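Local atomic coordinates of Serine/threonine-protein kinase PknI (PDB entry 5XLM), a protein that is a membrane-spanning serine/threonine kinase that slows mycobacterial growth inside the infected host, represented here by its extracellular sensor domain, which probably mediates dimerisation. Residues Q49-T54 / A164-P169; T64-R69 / A81-D86. All blocks are in the same frame, centred on the assembly; numbering follows the deposited sequence.

Contact 1: Q49-T54 / A164-P169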
loop_
_atom_site.group_PDB
_atom_site.type_symbol
_atom_site.label_atom_id
_atom_site.label_comp_id
_atom_site.label_asym_id
_atom_site.label_seq_id
_atom_site.Cartn_x
_atom_site.Cartn_y
_atom_site.Cartn_z
ATOM N N GLN A 49 14.801 3.687 5.242
ATOM C CA GLN A 49 13.956 4.114 6.346
ATOM C C GLN A 49 14.580 5.291 7.090
ATOM O O GLN A 49 15.790 5.324 7.329
ATOM C CB GLN A 49 13.730 2.944 7.301
ATOM C CG GLN A 49 12.975 3.298 8.557
ATOM C CD GLN A 49 12.587 2.073 9.351
ATOM O OE1 GLN A 49 12.377 0.997 8.790
ATOM N NE2 GLN A 49 12.495 2.225 10.666
ATOM N N THR A 50 13.742 6.261 7.456
ATOM C CA THR A 50 14.179 7.454 8.166
ATOM C C THR A 50 13.429 7.595 9.485
ATOM O O THR A 50 12.292 7.134 9.627
ATOM C CB THR A 50 13.965 8.722 7.324
ATOM O OG1 THR A 50 12.564 8.914 7.092
ATOM C CG2 THR A 50 14.687 8.609 5.989
ATOM N N TYR A 51 14.082 8.244 10.447
ATOM C CA TYR A 51 13.516 8.539 11.765
ATOM C C TYR A 51 13.562 10.054 11.941
ATOM O O TYR A 51 14.612 10.610 12.281
ATOM C CB TYR A 51 14.292 7.815 12.864
ATOM C CG TYR A 51 13.691 7.923 14.250
ATOM C CD1 TYR A 51 12.776 6.981 14.705
ATOM C CD2 TYR A 51 14.052 8.953 15.109
ATOM C CE1 TYR A 51 12.230 7.068 15.974
ATOM C CE2 TYR A 51 13.510 9.050 16.381
ATOM C CZ TYR A 51 12.602 8.102 16.808
ATOM O OH TYR A 51 12.056 8.191 18.070
ATOM N N ASP A 52 12.426 10.716 11.709
ATOM C CA ASP A 52 12.354 12.179 11.653
ATOM C C ASP A 52 13.335 12.731 10.618
ATOM O O ASP A 52 14.183 13.575 10.915
ATOM C CB ASP A 52 12.592 12.805 13.030
ATOM C CG ASP A 52 11.368 12.734 13.925
ATOM O OD1 ASP A 52 10.237 12.786 13.397
ATOM O OD2 ASP A 52 11.539 12.634 15.158
ATOM N N TYR A 53 13.221 12.215 9.390
ATOM C CA TYR A 53 14.022 12.617 8.234
ATOM C C TYR A 53 15.491 12.217 8.355
ATOM O O TYR A 53 16.246 12.340 7.384
ATOM C CB TYR A 53 13.915 14.126 7.989
ATOM C CG TYR A 53 12.519 14.604 7.645
ATOM C CD1 TYR A 53 11.873 14.157 6.500
ATOM C CD2 TYR A 53 11.857 15.514 8.458
ATOM C CE1 TYR A 53 10.602 14.595 6.180
ATOM C CE2 TYR A 53 10.585 15.958 8.146
ATOM C CZ TYR A 53 9.962 15.496 7.006
ATOM O OH TYR A 53 8.696 15.938 6.693
ATOM N N THR A 54 15.914 11.733 9.530
ATOM C CA THR A 54 17.306 11.298 9.647
ATOM C C THR A 54 17.409 9.816 9.311
ATOM O O THR A 54 16.634 9.012 9.844
ATOM C CB THR A 54 17.849 11.556 11.048
ATOM O OG1 THR A 54 17.448 10.499 11.929
ATOM C CG2 THR A 54 17.319 12.880 11.587
ATOM N N ALA A 164 7.819 10.523 17.136
ATOM C CA ALA A 164 8.568 10.600 15.892
ATOM C C ALA A 164 7.731 10.078 14.726
ATOM O O ALA A 164 6.631 9.545 14.898
ATOM C CB ALA A 164 9.873 9.823 15.999
ATOM N N VAL A 165 8.269 10.240 13.520
ATOM C CA VAL A 165 7.602 9.830 12.288
ATOM C C VAL A 165 8.594 9.013 11.472
ATOM O O VAL A 165 9.607 9.546 11.003
ATOM C CB VAL A 165 7.092 11.027 11.476
ATOM C CG1 VAL A 165 6.460 10.550 10.177
ATOM C CG2 VAL A 165 6.097 11.837 12.289
ATOM N N ILE A 166 8.303 7.729 11.293
ATOM C CA ILE A 166 9.141 6.840 10.498
ATOM C C ILE A 166 8.614 6.816 9.070
ATOM O O ILE A 166 7.427 6.552 8.839
ATOM C CB ILE A 166 9.166 5.425 11.096
ATOM C CG1 ILE A 166 9.570 5.476 12.569
ATOM C CG2 ILE A 166 10.112 4.539 10.310
ATOM C CD1 ILE A 166 9.622 4.118 13.234
ATOM N N ARG A 167 9.494 7.086 8.110
ATOM C CA ARG A 167 9.137 7.127 6.699
ATOM C C ARG A 167 9.951 6.089 5.943
ATOM O O ARG A 167 11.176 6.027 6.090
ATOM C CB ARG A 167 9.369 8.521 6.111
ATOM C CG ARG A 167 8.465 9.590 6.699
ATOM C CD ARG A 167 8.737 10.952 6.086
ATOM N NE ARG A 167 7.921 11.997 6.696
ATOM C CZ ARG A 167 8.261 12.658 7.797
ATOM N NH1 ARG A 167 9.402 12.381 8.414
ATOM N NH2 ARG A 167 7.462 13.594 8.287
ATOM N N ILE A 168 9.266 5.275 5.142
ATOM C CA ILE A 168 9.898 4.228 4.352
ATOM C C ILE A 168 9.431 4.395 2.911
ATOM O O ILE A 168 8.235 4.272 2.633
ATOM C CB ILE A 168 9.553 2.820 4.864
ATOM C CG1 ILE A 168 9.779 2.731 6.375
ATOM C CG2 ILE A 168 10.388 1.778 4.143
ATOM C CD1 ILE A 168 8.873 1.742 7.075
ATOM N N PRO A 169 10.324 4.685 1.962
ATOM C CA PRO A 169 9.894 4.827 0.566
ATOM C C PRO A 169 9.249 3.552 0.047
ATOM O O PRO A 169 9.561 2.444 0.489
ATOM C CB PRO A 169 11.198 5.140 -0.176
ATOM C CG PRO A 169 12.074 5.758 0.868
ATOM C CD PRO A 169 11.744 5.033 2.142
HETATM O O HOH W 1 9.263 14.001 10.561
#

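Contact 2: T64-R69 / A81-D86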
loop_
_atom_site.group_PDB
_atom_site.type_symbol
_atom_site.label_atom_id
_atom_site.label_comp_id
_atom_site.label_asym_id
_atom_site.label_seq_id
_atom_site.Cartn_x
_atom_site.Cartn_y
_atom_site.Cartn_z
ATOM N N THR A 64 6.005 -7.400 -1.992
ATOM C CA THR A 64 4.784 -8.175 -1.820
ATOM C C THR A 64 3.887 -7.931 -3.025
ATOM O O THR A 64 4.017 -6.923 -3.724
ATOM C CB THR A 64 4.042 -7.808 -0.526
ATOM O OG1 THR A 64 3.808 -6.395 -0.489
ATOM C CG2 THR A 64 4.852 -8.217 0.696
ATOM N N TRP A 65 2.973 -8.865 -3.266
ATOM C CA TRP A 65 2.095 -8.805 -4.425
ATOM C C TRP A 65 0.643 -8.713 -3.985
ATOM O O TRP A 65 0.225 -9.376 -3.029
ATOM C CB TRP A 65 2.306 -10.013 -5.340
ATOM C CG TRP A 65 3.522 -9.858 -6.197
ATOM C CD1 TRP A 65 3.561 -9.432 -7.493
ATOM C CD2 TRP A 65 4.879 -10.097 -5.810
ATOM N NE1 TRP A 65 4.859 -9.406 -7.942
ATOM C CE2 TRP A 65 5.688 -9.806 -6.927
ATOM C CE3 TRP A 65 5.490 -10.535 -4.631
ATOM C CZ2 TRP A 65 7.073 -9.941 -6.901
ATOM C CZ3 TRP A 65 6.869 -10.667 -4.606
ATOM C CH2 TRP A 65 7.645 -10.370 -5.734
ATOM N N TRP A 66 -0.122 -7.885 -4.694
ATOM C CA TRP A 66 -1.487 -7.563 -4.317
ATOM C C TRP A 66 -2.370 -7.549 -5.556
ATOM O O TRP A 66 -1.915 -7.237 -6.660
ATOM C CB TRP A 66 -1.560 -6.204 -3.606
ATOM C CG TRP A 66 -0.688 -6.115 -2.389
ATOM C CD1 TRP A 66 0.660 -5.896 -2.358
ATOM C CD2 TRP A 66 -1.106 -6.237 -1.026
ATOM N NE1 TRP A 66 1.107 -5.881 -1.060
ATOM C CE2 TRP A 66 0.043 -6.085 -0.222
ATOM C CE3 TRP A 66 -2.340 -6.458 -0.407
ATOM C CZ2 TRP A 66 -0.007 -6.151 1.169
ATOM C CZ3 TRP A 66 -2.387 -6.522 0.974
ATOM C CH2 TRP A 66 -1.228 -6.369 1.748
ATOM N N ALA A 67 -3.638 -7.893 -5.360
ATOM C CA ALA A 67 -4.651 -7.812 -6.404
ATOM C C ALA A 67 -5.528 -6.601 -6.106
ATOM O O ALA A 67 -6.279 -6.596 -5.125
ATOM C CB ALA A 67 -5.472 -9.098 -6.468
ATOM N N PHE A 68 -5.417 -5.573 -6.941
ATOM C CA PHE A 68 -6.127 -4.317 -6.748
ATOM C C PHE A 68 -7.392 -4.277 -7.596
ATOM O O PHE A 68 -7.401 -4.736 -8.742
ATOM C CB PHE A 68 -5.237 -3.124 -7.114
ATOM C CG PHE A 68 -4.410 -2.597 -5.974
ATOM C CD1 PHE A 68 -4.795 -1.452 -5.296
ATOM C CD2 PHE A 68 -3.240 -3.235 -5.593
ATOM C CE1 PHE A 68 -4.034 -0.956 -4.253
ATOM C CE2 PHE A 68 -2.475 -2.744 -4.549
ATOM C CZ PHE A 68 -2.873 -1.603 -3.879
ATOM N N ARG A 69 -8.459 -3.721 -7.025
ATOM C CA ARG A 69 -9.657 -3.378 -7.776
ATOM C C ARG A 69 -10.152 -2.024 -7.285
ATOM O O ARG A 69 -10.039 -1.704 -6.097
ATOM C CB ARG A 69 -10.746 -4.457 -7.635
ATOM C CG ARG A 69 -11.666 -4.272 -6.449
ATOM C CD ARG A 69 -12.463 -5.527 -6.127
ATOM N NE ARG A 69 -13.599 -5.747 -7.017
ATOM C CZ ARG A 69 -13.815 -6.874 -7.687
ATOM N NH1 ARG A 69 -12.975 -7.894 -7.566
ATOM N NH2 ARG A 69 -14.878 -6.987 -8.472
ATOM N N ALA A 81 -7.296 -3.923 -1.899
ATOM C CA ALA A 81 -6.177 -4.773 -2.275
ATOM C C ALA A 81 -6.134 -5.994 -1.368
ATOM O O ALA A 81 -6.093 -5.857 -0.140
ATOM C CB ALA A 81 -4.851 -4.009 -2.195
ATOM N N THR A 82 -6.145 -7.180 -1.973
ATOM C CA THR A 82 -5.992 -8.426 -1.240
ATOM C C THR A 82 -4.618 -9.008 -1.542
ATOM O O THR A 82 -4.157 -8.971 -2.686
ATOM C CB THR A 82 -7.104 -9.425 -1.578
ATOM O OG1 THR A 82 -6.871 -10.655 -0.870
ATOM C CG2 THR A 82 -7.167 -9.696 -3.077
ATOM N N MET A 83 -3.963 -9.526 -0.509
ATOM C CA MET A 83 -2.583 -9.970 -0.642
ATOM C C MET A 83 -2.505 -11.308 -1.364
ATOM O O MET A 83 -3.290 -12.224 -1.102
ATOM C CB MET A 83 -1.926 -10.082 0.732
ATOM C CG MET A 83 -0.415 -10.182 0.690
ATOM S SD MET A 83 0.305 -10.151 2.343
ATOM C CE MET A 83 2.055 -10.117 1.966
ATOM N N LEU A 84 -1.551 -11.410 -2.280
ATOM C CA LEU A 84 -1.283 -12.639 -3.007
ATOM C C LEU A 84 -0.108 -13.369 -2.366
ATOM O O LEU A 84 0.632 -12.816 -1.548
ATOM C CB LEU A 84 -1.003 -12.334 -4.481
ATOM C CG LEU A 84 -2.081 -11.533 -5.219
ATOM C CD1 LEU A 84 -1.606 -11.186 -6.620
ATOM C CD2 LEU A 84 -3.399 -12.296 -5.269
ATOM N N ASP A 85 0.052 -14.635 -2.739
ATOM C CA ASP A 85 1.143 -15.423 -2.189
ATOM C C ASP A 85 2.474 -14.964 -2.775
ATOM O O ASP A 85 2.540 -14.434 -3.886
ATOM C CB ASP A 85 0.915 -16.911 -2.457
ATOM C CG ASP A 85 1.723 -17.801 -1.533
ATOM O OD1 ASP A 85 2.967 -17.802 -1.644
ATOM O OD2 ASP A 85 1.112 -18.481 -0.680
ATOM N N ASP A 86 3.546 -15.170 -2.004
ATOM C CA ASP A 86 4.843 -14.608 -2.369
ATOM C C ASP A 86 5.381 -15.218 -3.658
ATOM O O ASP A 86 5.893 -14.498 -4.525
ATOM C CB ASP A 86 5.842 -14.805 -1.230
ATOM C CG ASP A 86 5.570 -13.892 -0.055
ATOM O OD1 ASP A 86 4.948 -12.826 -0.255
ATOM O OD2 ASP A 86 5.989 -14.235 1.070
HETATM O O HOH W 2 2.718 -11.119 -1.409
#

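Contact 1: Q49-T54 / A164-P169
The first and last strands of the curled antiparallel sheet meet where Thr50 and Tyr51, at the end of strand 38-51, pair with Arg167 and Ile166, closing the sheet into a barrel. Thr50 and Arg167 form the hydrogen-bonded pair: Thr50 N gives to Arg167 O at 2.9 Å, and Arg167 N returns a longer bond to Thr50 O. A type I' turn from Tyr51 to Thr54 follows directly, yet the hydrogen bonding to strand 165-174 continues into it. Asp52 N donates to Val165 O at 3.1 Å, and Val165 N, instead of finding a backbone carbonyl, meets Asp52 OD1 at 3.2 Å from above the carboxylate plane.

With CG of Tyr51 swung anti to its own backbone nitrogen (chi1 -173°), the ring is laid over Ala164 in a CH-pi contact, the alanine CB above one face, 3.8 Å from the centroid. Ile166 CG1 comes up obliquely to the same ring at CD1. On the other side of the sheet, the extended side chain of Arg167 brings its guanidinium flat onto the Tyr53 ring, planes 6° apart and centres 3.9 Å apart. NH1 lies over the middle of the ring, while NH2 is beside the phenol oxygen without bonding to it. Val165 CG1 covers the opposite guanidinium face, and Glu149 of strand 146-154 also touches the arginine.

Water 1 lies at the guanidinium edge, accepting a hydrogen bond from Arg167 NH1 at 2.7 Å and donating one to Asp52 OD1. Cation-pi stacking on one face, the valine methyl on the other and the water at the edge together restrict the guanidinium's rotation. Asp52 OD1 and Arg167 NH1 are 5.1 Å apart, so any attraction between the charges is probably indirect, relayed by that water, and not a salt bridge.

Contact 2: T64-R69 / A81-D86
Trp65 O accepts a hydrogen bond from Leu84 N at 2.8 Å, nearly straight (169° at the hydrogen). The reciprocal link between these two residues passes through water 2, which accepts from Trp65 N and lies 2.7 Å from Leu84 O. Asp86 OD1 is also close to this water, while its other oxygen, OD2, forms a salt bridge with Lys93. Two residues further along, Ala67 N gives to Thr82 O at 2.9 Å and Thr82 N returns to Ala67 O, a hydrogen-bonded pair of the beta hairpin of strands 62-72 and 77-83.

The non-hydrogen-bonded pairs flanking it carry the aromatic contacts. Ala81 CB sits almost centrally over the Phe68 ring, 3.5 Å from its centroid, a CH-pi contact. Trp66 lays its six-membered ring against Met83, with Met83 CB above the face and Met83 SD obliquely placed 4.6 Å from the ring centre, a Met-aromatic contact. The methionine runs extended, CG anti to the backbone nitrogen (chi1 -165°), which carries its CE to Thr64 CG2, 3.6 Å away. Thr64 OG1 accepts a hydrogen bond from Trp66 NE1 at 2.8 Å, which helps fix the turn of the indole. On the other face of the hairpin, Leu84 CD2 packs on Ala67 CB.

Contacts 1 and 2 lie on opposite sides of the sensor domain's centre, their own centres about 25 Å apart and their nearest atoms about 11 Å apart. They do not touch, but one sheet joins them. Strand 38-51 pairs with strand 165-174 in contact 1 and, further back along its length, with strand 62-72 of contact 2, where Tyr40 and Ile42 bond to the backbones of Trp66 and Thr64. The two contacts differ in reach along the chain: 81-86 follows 64-69 in a local hairpin, nested within the long loop that contact 1 closes between first and last strands. Both belong to the extracellular part, separate from the catalytic kinase domain.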